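Local coordinates for diacylglycerol lipase (Aspergillus oryzae, PDB 5XK2), which hydrolyses mono- and diacylglycerols, probably through a serine nucleophile of the alpha/beta-hydrolase type, and is captured here in its closed conformation, at residues 77-88 against 142-152; 120-128 against 157-166. All coordinates share one frame; numbering follows the deposited sequence.

Contact 1. Residues 77-88 against 142-152; sequences VDNTNKAIVVAF and HSDYKIVVVGH
V86 N donates to V148 O at 2.7 Å, one of the backbone hydrogen bonds that join parallel strands 83-88 and 146-152 in the central alpha/beta-hydrolase sheet. The buried side chains are apolar and closely packed. On one face V150 CG1, set between its backbone N and carbonyl carbon (chi1 59°), reaches A87 CB at 3.6 Å and V85 CG1; on the other, V149 CG1 meets the F88 ring at its edge, in plane. Helices 118-138 and 154-168 cover this second face. Toward the strand starts the contact opens to solvent and turns polar. The Y145 ring lies flat over the backbone of K82, whose CA stands in CH-pi contact 3.7 Å from the ring centroid, while H142 CB covers the opposite face. Y145 OH donates to N79 OD1 at 2.5 Å, with amide and ring nearly perpendicular. The K82 chain continues over the same face, CG above Y145 CE1, then bends at chi3 past the rim to a salt bridge, NZ to D144 OD2 2.7 Å. At the far end, by the probable nucleophile elbow, the strands part and a water donates to F88 O at 2.7 Å while accepting from H152 N.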
loop_
_atom_site.group_PDB
_atom_site.type_symbol
_atom_site.label_atom_id
_atom_site.label_comp_id
_atom_site.label_asym_id
_atom_site.label_seq_id
_atom_site.Cartn_x
_atom_site.Cartn_y
_atom_site.Cartn_z
ATOM N N VAL A 77 -24.754 -2.784 -19.166
ATOM C CA VAL A 77 -25.433 -2.172 -20.299
ATOM C C VAL A 77 -25.973 -0.822 -19.854
ATOM O O VAL A 77 -26.722 -0.749 -18.865
ATOM C CB VAL A 77 -26.598 -3.048 -20.803
ATOM C CG1 VAL A 77 -27.344 -2.334 -21.914
ATOM C CG2 VAL A 77 -26.092 -4.399 -21.276
ATOM N N ASP A 78 -25.596 0.233 -20.576
ATOM C CA ASP A 78 -26.109 1.569 -20.318
ATOM C C ASP A 78 -27.001 1.949 -21.506
ATOM O O ASP A 78 -26.505 2.310 -22.575
ATOM C CB ASP A 78 -24.933 2.540 -20.144
ATOM C CG ASP A 78 -25.360 3.973 -19.879
ATOM O OD1 ASP A 78 -26.501 4.356 -20.193
ATOM O OD2 ASP A 78 -24.509 4.753 -19.376
ATOM N N ASN A 79 -28.318 1.887 -21.304
ATOM C CA ASN A 79 -29.248 2.148 -22.403
ATOM C C ASN A 79 -29.524 3.632 -22.559
ATOM O O ASN A 79 -30.089 4.075 -23.557
ATOM C CB ASN A 79 -30.553 1.381 -22.197
ATOM C CG ASN A 79 -30.391 -0.100 -22.466
ATOM O OD1 ASN A 79 -29.741 -0.491 -23.446
ATOM N ND2 ASN A 79 -30.979 -0.936 -21.597
ATOM N N THR A 80 -29.112 4.413 -21.574
ATOM C CA THR A 80 -29.269 5.854 -21.674
ATOM C C THR A 80 -28.224 6.419 -22.611
ATOM O O THR A 80 -28.535 7.214 -23.504
ATOM C CB THR A 80 -29.166 6.499 -20.293
ATOM O OG1 THR A 80 -30.234 5.989 -19.500
ATOM C CG2 THR A 80 -29.273 8.021 -20.386
ATOM N N ASN A 81 -26.983 5.989 -22.423
ATOM C CA ASN A 81 -25.865 6.476 -23.220
ATOM C C ASN A 81 -25.464 5.555 -24.375
ATOM O O ASN A 81 -24.479 5.806 -25.079
ATOM C CB ASN A 81 -24.683 6.732 -22.300
ATOM C CG ASN A 81 -24.979 7.824 -21.317
ATOM O OD1 ASN A 81 -25.119 8.986 -21.706
ATOM N ND2 ASN A 81 -25.153 7.460 -20.045
ATOM N N LYS A 82 -26.232 4.482 -24.536
ATOM C CA LYS A 82 -26.016 3.508 -25.604
ATOM C C LYS A 82 -24.593 2.988 -25.606
ATOM O O LYS A 82 -23.862 3.104 -26.594
ATOM C CB LYS A 82 -26.401 4.102 -26.961
ATOM C CG LYS A 82 -27.912 4.218 -27.074
ATOM C CD LYS A 82 -28.366 4.792 -28.397
ATOM C CE LYS A 82 -28.254 3.778 -29.520
ATOM N NZ LYS A 82 -28.846 4.335 -30.766
ATOM N N ALA A 83 -24.205 2.431 -24.466
ATOM C CA ALA A 83 -22.868 1.903 -24.288
ATOM C C ALA A 83 -22.898 0.568 -23.592
ATOM O O ALA A 83 -23.687 0.366 -22.675
ATOM C CB ALA A 83 -22.015 2.886 -23.480
ATOM N N ILE A 84 -22.018 -0.321 -24.027
ATOM C CA ILE A 84 -21.709 -1.532 -23.281
ATOM C C ILE A 84 -20.414 -1.221 -22.578
ATOM O O ILE A 84 -19.448 -0.818 -23.213
ATOM C CB ILE A 84 -21.539 -2.762 -24.174
ATOM C CG1 ILE A 84 -22.791 -3.002 -25.040
ATOM C CG2 ILE A 84 -21.160 -3.986 -23.323
ATOM C CD1 ILE A 84 -24.070 -3.163 -24.253
ATOM N N VAL A 85 -20.399 -1.384 -21.265
ATOM C CA VAL A 85 -19.249 -0.992 -20.472
ATOM C C VAL A 85 -18.561 -2.217 -19.889
ATOM O O VAL A 85 -19.200 -3.026 -19.222
ATOM C CB VAL A 85 -19.679 -0.058 -19.327
ATOM C CG1 VAL A 85 -18.466 0.364 -18.525
ATOM C CG2 VAL A 85 -20.420 1.155 -19.884
ATOM N N VAL A 86 -17.267 -2.353 -20.153
ATOM C CA VAL A 86 -16.442 -3.393 -19.564
ATOM C C VAL A 86 -15.533 -2.689 -18.561
ATOM O O VAL A 86 -14.684 -1.895 -18.957
ATOM C CB VAL A 86 -15.600 -4.134 -20.635
ATOM C CG1 VAL A 86 -14.787 -5.260 -19.985
ATOM C CG2 VAL A 86 -16.504 -4.668 -21.754
ATOM N N ALA A 87 -15.714 -2.961 -17.273
ATOM C CA ALA A 87 -15.013 -2.194 -16.258
ATOM C C ALA A 87 -14.203 -3.117 -15.369
ATOM O O ALA A 87 -14.683 -4.188 -14.974
ATOM C CB ALA A 87 -16.015 -1.385 -15.427
ATOM N N PHE A 88 -12.986 -2.698 -15.033
ATOM C CA PHE A 88 -12.077 -3.519 -14.230
ATOM C C PHE A 88 -11.605 -2.848 -12.953
ATOM O O PHE A 88 -11.258 -1.669 -12.959
ATOM C CB PHE A 88 -10.811 -3.877 -15.007
ATOM C CG PHE A 88 -11.048 -4.616 -16.271
ATOM C CD1 PHE A 88 -11.083 -6.017 -16.287
ATOM C CD2 PHE A 88 -11.176 -3.929 -17.469
ATOM C CE1 PHE A 88 -11.264 -6.699 -17.484
ATOM C CE2 PHE A 88 -11.379 -4.608 -18.673
ATOM C CZ PHE A 88 -11.417 -6.006 -18.676
ATOM N N HIS A 142 -28.238 -4.704 -29.038
ATOM C CA HIS A 142 -27.489 -3.463 -28.787
ATOM C C HIS A 142 -26.567 -3.025 -29.934
ATOM O O HIS A 142 -25.437 -2.654 -29.652
ATOM C CB HIS A 142 -26.759 -3.574 -27.459
ATOM C CG HIS A 142 -27.660 -4.025 -26.344
ATOM N ND1 HIS A 142 -27.916 -5.356 -26.097
ATOM C CD2 HIS A 142 -28.413 -3.327 -25.456
ATOM C CE1 HIS A 142 -28.757 -5.465 -25.082
ATOM N NE2 HIS A 142 -29.073 -4.247 -24.671
ATOM N N SER A 143 -26.892 -3.366 -31.179
ATOM C CA SER A 143 -25.878 -3.428 -32.246
ATOM C C SER A 143 -25.073 -2.145 -32.512
ATOM O O SER A 143 -23.924 -2.229 -32.933
ATOM C CB SER A 143 -26.534 -3.878 -33.561
ATOM O OG SER A 143 -27.491 -2.940 -34.003
ATOM N N ASP A 144 -25.668 -0.979 -32.286
ATOM C CA ASP A 144 -24.975 0.286 -32.543
ATOM C C ASP A 144 -24.349 0.914 -31.299
ATOM O O ASP A 144 -23.935 2.066 -31.337
ATOM C CB ASP A 144 -25.918 1.287 -33.210
ATOM C CG ASP A 144 -27.104 1.632 -32.348
ATOM O OD1 ASP A 144 -27.393 0.878 -31.390
ATOM O OD2 ASP A 144 -27.766 2.648 -32.643
ATOM N N TYR A 145 -24.342 0.196 -30.180
ATOM C CA TYR A 145 -23.788 0.747 -28.943
ATOM C C TYR A 145 -22.275 0.897 -28.982
ATOM O O TYR A 145 -21.573 0.090 -29.621
ATOM C CB TYR A 145 -24.164 -0.141 -27.739
ATOM C CG TYR A 145 -25.583 0.008 -27.222
ATOM C CD1 TYR A 145 -26.647 0.280 -28.077
ATOM C CD2 TYR A 145 -25.859 -0.140 -25.872
ATOM C CE1 TYR A 145 -27.942 0.417 -27.605
ATOM C CE2 TYR A 145 -27.157 -0.008 -25.379
ATOM C CZ TYR A 145 -28.194 0.276 -26.255
ATOM O OH TYR A 145 -29.473 0.405 -25.805
ATOM N N LYS A 146 -21.765 1.919 -28.291
ATOM C CA LYS A 146 -20.333 2.030 -28.061
ATOM C C LYS A 146 -19.889 0.923 -27.145
ATOM O O LYS A 146 -20.659 0.449 -26.313
ATOM C CB LYS A 146 -19.969 3.370 -27.421
ATOM C CG LYS A 146 -20.256 4.573 -28.268
ATOM C CD LYS A 146 -19.509 5.789 -27.739
ATOM C CE LYS A 146 -20.316 6.554 -26.717
ATOM N NZ LYS A 146 -20.407 5.853 -25.412
ATOM N N ILE A 147 -18.644 0.510 -27.295
ATOM C CA ILE A 147 -18.031 -0.398 -26.333
ATOM C C ILE A 147 -16.985 0.387 -25.554
ATOM O O ILE A 147 -15.994 0.837 -26.125
ATOM C CB ILE A 147 -17.396 -1.612 -27.010
ATOM C CG1 ILE A 147 -18.486 -2.469 -27.677
ATOM C CG2 ILE A 147 -16.650 -2.456 -25.990
ATOM C CD1 ILE A 147 -17.939 -3.647 -28.454
ATOM N N VAL A 148 -17.228 0.568 -24.255
ATOM C CA VAL A 148 -16.346 1.364 -23.402
ATOM C C VAL A 148 -15.620 0.464 -22.420
ATOM O O VAL A 148 -16.261 -0.340 -21.722
ATOM C CB VAL A 148 -17.128 2.430 -22.599
ATOM C CG1 VAL A 148 -16.199 3.134 -21.592
ATOM C CG2 VAL A 148 -17.794 3.443 -23.524
ATOM N N VAL A 149 -14.301 0.592 -22.373
ATOM C CA VAL A 149 -13.458 -0.221 -21.495
ATOM C C VAL A 149 -12.788 0.738 -20.518
ATOM O O VAL A 149 -12.107 1.669 -20.926
ATOM C CB VAL A 149 -12.411 -1.024 -22.284
ATOM C CG1 VAL A 149 -11.544 -1.846 -21.344
ATOM C CG2 VAL A 149 -13.127 -1.954 -23.301
ATOM N N VAL A 150 -13.019 0.519 -19.227
ATOM C CA VAL A 150 -12.705 1.547 -18.243
ATOM C C VAL A 150 -12.154 0.927 -16.971
ATOM O O VAL A 150 -12.509 -0.193 -16.593
ATOM C CB VAL A 150 -13.975 2.395 -17.931
ATOM C CG1 VAL A 150 -15.093 1.526 -17.397
ATOM C CG2 VAL A 150 -13.678 3.561 -16.965
ATOM N N GLY A 151 -11.258 1.648 -16.317
ATOM C CA GLY A 151 -10.813 1.260 -14.995
ATOM C C GLY A 151 -10.065 2.408 -14.335
ATOM O O GLY A 151 -9.733 3.403 -14.995
ATOM N N HIS A 152 -9.790 2.253 -13.040
ATOM C CA HIS A 152 -8.967 3.193 -12.290
ATOM C C HIS A 152 -7.812 2.414 -11.665
ATOM O O HIS A 152 -7.985 1.231 -11.334
ATOM C CB HIS A 152 -9.822 3.914 -11.213
ATOM C CG HIS A 152 -9.019 4.681 -10.205
ATOM N ND1 HIS A 152 -8.774 4.205 -8.935
ATOM C CD2 HIS A 152 -8.386 5.878 -10.287
ATOM C CE1 HIS A 152 -8.026 5.076 -8.278
ATOM N NE2 HIS A 152 -7.765 6.093 -9.079
HETATM O O HOH W 1 -22.420 7.872 -24.868
HETATM O O HOH W 2 -11.149 0.445 -11.270
#

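Contact 2. Residues 120-128 against 157-166; sequences FWTAWKVVR and AIASLAAADL
W124 and D165 form the polar end of a buried helix pair, 120-128 across 157-166, packed on one side of the alpha/beta-hydrolase sheet; the segment axes cross at -62° with 8.7 Å between them. W124 NE1 donates to D165 OD2 at 2.7 Å, in the indole plane and onto the anti lone pair of the oxygen, with ring and carboxylate planes almost perpendicular. R128 NH1 reaches the same oxygen at 2.8 Å from the syn side, in a salt bridge that also lies close to the guanidinium plane. Two donors thus grip one buried oxygen, which would probably favour the charged carboxylate. The indole is sandwiched: A162 CB rests over its six-membered ring, 3.6 Å from the centroid, and R128 CB covers the opposite face, so R128 both packs on the ring and shares its acceptor. W124 CG lies anti to the backbone N (chi1 160°), which carries the indole across to the other helix, where L166 CG comes to 3.9 Å from W124 CH2. W121 adds a second indole, its edge meeting L161 CB in plane and one face taking W124 CD1 toward its rim.

Toward the N-terminal ends of both segments, A123 CB touches I158 CD1, L161 CD1 fits against F120 CB at 3.7 Å, and the F120 ring takes A157 CB squarely over its centre, 3.4 Å from the centroid and 3° off the ring normal. Around these groups lie F88 of strand 83-89, against W124, I158 and A162, W97, which meets the F120 ring, and L110 and P108, against D165 and W121. I158 also touches the probable nucleophile elbow. Farther out, D165 OD1 has a long, weak ion pair with K169 NZ.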
loop_
_atom_site.group_PDB
_atom_site.type_symbol
_atom_site.label_atom_id
_atom_site.label_comp_id
_atom_site.label_asym_id
_atom_site.label_seq_id
_atom_site.Cartn_x
_atom_site.Cartn_y
_atom_site.Cartn_z
ATOM N N PHE A 120 -0.665 -7.814 -15.503
ATOM C CA PHE A 120 -1.887 -7.210 -16.034
ATOM C C PHE A 120 -2.417 -8.008 -17.221
ATOM O O PHE A 120 -3.640 -8.162 -17.390
ATOM C CB PHE A 120 -1.640 -5.759 -16.459
ATOM C CG PHE A 120 -1.244 -4.849 -15.337
ATOM C CD1 PHE A 120 -1.967 -4.824 -14.144
ATOM C CD2 PHE A 120 -0.160 -4.001 -15.476
ATOM C CE1 PHE A 120 -1.585 -3.965 -13.110
ATOM C CE2 PHE A 120 0.222 -3.147 -14.459
ATOM C CZ PHE A 120 -0.488 -3.136 -13.267
ATOM N N TRP A 121 -1.507 -8.524 -18.047
ATOM C CA TRP A 121 -1.943 -9.311 -19.198
ATOM C C TRP A 121 -2.605 -10.599 -18.704
ATOM O O TRP A 121 -3.630 -11.016 -19.228
ATOM C CB TRP A 121 -0.773 -9.638 -20.136
ATOM C CG TRP A 121 -1.222 -10.444 -21.351
ATOM C CD1 TRP A 121 -0.933 -11.750 -21.626
ATOM C CD2 TRP A 121 -2.054 -9.984 -22.421
ATOM N NE1 TRP A 121 -1.524 -12.124 -22.821
ATOM C CE2 TRP A 121 -2.216 -11.056 -23.323
ATOM C CE3 TRP A 121 -2.664 -8.758 -22.716
ATOM C CZ2 TRP A 121 -2.978 -10.941 -24.487
ATOM C CZ3 TRP A 121 -3.417 -8.645 -23.871
ATOM C CH2 TRP A 121 -3.567 -9.729 -24.747
ATOM N N THR A 122 -2.011 -11.210 -17.685
ATOM C CA THR A 122 -2.586 -12.418 -17.073
ATOM C C THR A 122 -3.994 -12.156 -16.523
ATOM O O THR A 122 -4.914 -12.959 -16.744
ATOM C CB THR A 122 -1.672 -12.955 -15.957
ATOM O OG1 THR A 122 -0.411 -13.334 -16.532
ATOM C CG2 THR A 122 -2.312 -14.174 -15.277
ATOM N N ALA A 123 -4.164 -11.020 -15.852
ATOM C CA ALA A 123 -5.461 -10.655 -15.291
ATOM C C ALA A 123 -6.531 -10.586 -16.384
ATOM O O ALA A 123 -7.637 -11.097 -16.215
ATOM C CB ALA A 123 -5.364 -9.330 -14.549
ATOM N N TRP A 124 -6.204 -9.951 -17.506
ATOM C CA TRP A 124 -7.133 -9.859 -18.622
ATOM C C TRP A 124 -7.426 -11.238 -19.199
ATOM O O TRP A 124 -8.570 -11.561 -19.485
ATOM C CB TRP A 124 -6.559 -8.942 -19.705
ATOM C CG TRP A 124 -7.147 -9.095 -21.092
ATOM C CD1 TRP A 124 -6.456 -9.377 -22.240
ATOM C CD2 TRP A 124 -8.522 -8.940 -21.485
ATOM N NE1 TRP A 124 -7.310 -9.414 -23.313
ATOM C CE2 TRP A 124 -8.582 -9.136 -22.884
ATOM C CE3 TRP A 124 -9.708 -8.643 -20.791
ATOM C CZ2 TRP A 124 -9.783 -9.059 -23.607
ATOM C CZ3 TRP A 124 -10.891 -8.552 -21.508
ATOM C CH2 TRP A 124 -10.926 -8.769 -22.897
ATOM N N LYS A 125 -6.381 -12.046 -19.355
ATOM C CA LYS A 125 -6.556 -13.379 -19.954
ATOM C C LYS A 125 -7.503 -14.272 -19.148
ATOM O O LYS A 125 -8.212 -15.089 -19.727
ATOM C CB LYS A 125 -5.210 -14.083 -20.112
ATOM C CG LYS A 125 -4.381 -13.566 -21.256
ATOM C CD LYS A 125 -3.370 -14.613 -21.675
ATOM C CE LYS A 125 -4.057 -15.796 -22.327
ATOM N NZ LYS A 125 -3.142 -16.965 -22.422
ATOM N N VAL A 126 -7.502 -14.115 -17.831
ATOM C CA VAL A 126 -8.356 -14.929 -16.960
ATOM C C VAL A 126 -9.837 -14.625 -17.205
ATOM O O VAL A 126 -10.679 -15.514 -17.100
ATOM C CB VAL A 126 -7.997 -14.701 -15.465
ATOM C CG1 VAL A 126 -9.073 -15.266 -14.538
ATOM C CG2 VAL A 126 -6.653 -15.342 -15.142
ATOM N N VAL A 127 -10.171 -13.362 -17.479
ATOM C CA VAL A 127 -11.568 -13.012 -17.747
ATOM C C VAL A 127 -11.957 -12.765 -19.213
ATOM O O VAL A 127 -13.132 -12.517 -19.514
ATOM C CB VAL A 127 -11.976 -11.778 -16.908
ATOM C CG1 VAL A 127 -12.002 -12.139 -15.427
ATOM C CG2 VAL A 127 -11.024 -10.613 -17.148
ATOM N N ARG A 128 -10.998 -12.842 -20.135
ATOM C CA ARG A 128 -11.253 -12.478 -21.529
ATOM C C ARG A 128 -12.374 -13.272 -22.208
ATOM O O ARG A 128 -13.226 -12.706 -22.896
ATOM C CB ARG A 128 -9.959 -12.635 -22.341
ATOM C CG ARG A 128 -10.166 -12.588 -23.835
ATOM C CD ARG A 128 -8.829 -12.489 -24.590
ATOM N NE ARG A 128 -8.029 -13.717 -24.477
ATOM C CZ ARG A 128 -6.823 -13.859 -25.024
ATOM N NH1 ARG A 128 -6.281 -12.849 -25.710
ATOM N NH2 ARG A 128 -6.160 -15.003 -24.899
ATOM N N ALA A 157 -4.899 -0.293 -15.776
ATOM C CA ALA A 157 -3.867 -1.016 -16.519
ATOM C C ALA A 157 -4.476 -2.223 -17.236
ATOM O O ALA A 157 -4.231 -2.471 -18.421
ATOM C CB ALA A 157 -2.760 -1.448 -15.577
ATOM N N ILE A 158 -5.288 -2.978 -16.514
ATOM C CA ILE A 158 -5.951 -4.129 -17.129
ATOM C C ILE A 158 -6.824 -3.651 -18.269
ATOM O O ILE A 158 -6.799 -4.228 -19.359
ATOM C CB ILE A 158 -6.775 -4.921 -16.084
ATOM C CG1 ILE A 158 -5.829 -5.464 -15.005
ATOM C CG2 ILE A 158 -7.554 -6.059 -16.760
ATOM C CD1 ILE A 158 -6.539 -5.983 -13.750
ATOM N N ALA A 159 -7.555 -2.559 -18.046
ATOM C CA ALA A 159 -8.403 -2.015 -19.097
ATOM C C ALA A 159 -7.603 -1.657 -20.342
ATOM O O ALA A 159 -8.089 -1.856 -21.454
ATOM C CB ALA A 159 -9.157 -0.785 -18.592
ATOM N N SER A 160 -6.405 -1.095 -20.151
ATOM C CA SER A 160 -5.555 -0.688 -21.281
ATOM C C SER A 160 -5.250 -1.876 -22.206
ATOM O O SER A 160 -5.382 -1.776 -23.437
ATOM C CB SER A 160 -4.236 -0.080 -20.777
ATOM O OG SER A 160 -4.495 1.111 -20.051
ATOM N N LEU A 161 -4.850 -2.991 -21.598
ATOM C CA LEU A 161 -4.510 -4.174 -22.385
ATOM C C LEU A 161 -5.766 -4.844 -22.948
ATOM O O LEU A 161 -5.746 -5.350 -24.062
ATOM C CB LEU A 161 -3.709 -5.163 -21.548
ATOM C CG LEU A 161 -2.327 -4.672 -21.114
ATOM C CD1 LEU A 161 -1.710 -5.685 -20.157
ATOM C CD2 LEU A 161 -1.400 -4.458 -22.333
ATOM N N ALA A 162 -6.855 -4.856 -22.182
ATOM C CA ALA A 162 -8.117 -5.399 -22.688
ATOM C C ALA A 162 -8.590 -4.636 -23.922
ATOM O O ALA A 162 -8.990 -5.238 -24.913
ATOM C CB ALA A 162 -9.204 -5.364 -21.600
ATOM N N ALA A 163 -8.569 -3.305 -23.858
ATOM C CA ALA A 163 -8.984 -2.508 -25.004
ATOM C C ALA A 163 -8.118 -2.823 -26.232
ATOM O O ALA A 163 -8.633 -2.972 -27.334
ATOM C CB ALA A 163 -8.910 -0.993 -24.674
ATOM N N ALA A 164 -6.810 -2.897 -26.024
ATOM C CA ALA A 164 -5.866 -3.176 -27.110
ATOM C C ALA A 164 -6.235 -4.487 -27.804
ATOM O O ALA A 164 -6.337 -4.567 -29.032
ATOM C CB ALA A 164 -4.456 -3.247 -26.580
ATOM N N ASP A 165 -6.451 -5.510 -26.989
ATOM C CA ASP A 165 -6.759 -6.854 -27.499
ATOM C C ASP A 165 -8.122 -6.870 -28.194
ATOM O O ASP A 165 -8.252 -7.360 -29.330
ATOM C CB ASP A 165 -6.700 -7.848 -26.330
ATOM C CG ASP A 165 -6.730 -9.305 -26.767
ATOM O OD1 ASP A 165 -6.405 -9.614 -27.932
ATOM O OD2 ASP A 165 -7.060 -10.153 -25.910
ATOM N N LEU A 166 -9.145 -6.336 -27.523
ATOM C CA LEU A 166 -10.470 -6.292 -28.107
ATOM C C LEU A 166 -10.482 -5.616 -29.473
ATOM O O LEU A 166 -11.157 -6.077 -30.390
ATOM C CB LEU A 166 -11.452 -5.594 -27.150
ATOM C CG LEU A 166 -11.792 -6.444 -25.926
ATOM C CD1 LEU A 166 -12.612 -5.610 -24.926
ATOM C CD2 LEU A 166 -12.595 -7.706 -26.309
#

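Overall arrangement
From the N terminus the chain enters contact 1 through hairpin 71-78/83-89, runs on through helix 94-98 and into helix 118-138, which supplies the first half of contact 2. It then returns as strand 146-152, closing the loop of contact 1 in a beta-alpha-beta crossover, and passes the probable nucleophile elbow into helix 154-168, which closes contact 2. The segments alternate, so the two loops cross. Contact 1 joins neighbouring strands in the middle of the mixed sheet; contact 2 joins two helices that pack on one of its faces. They meet where F88 and V149, on adjacent strands, both pack against A159.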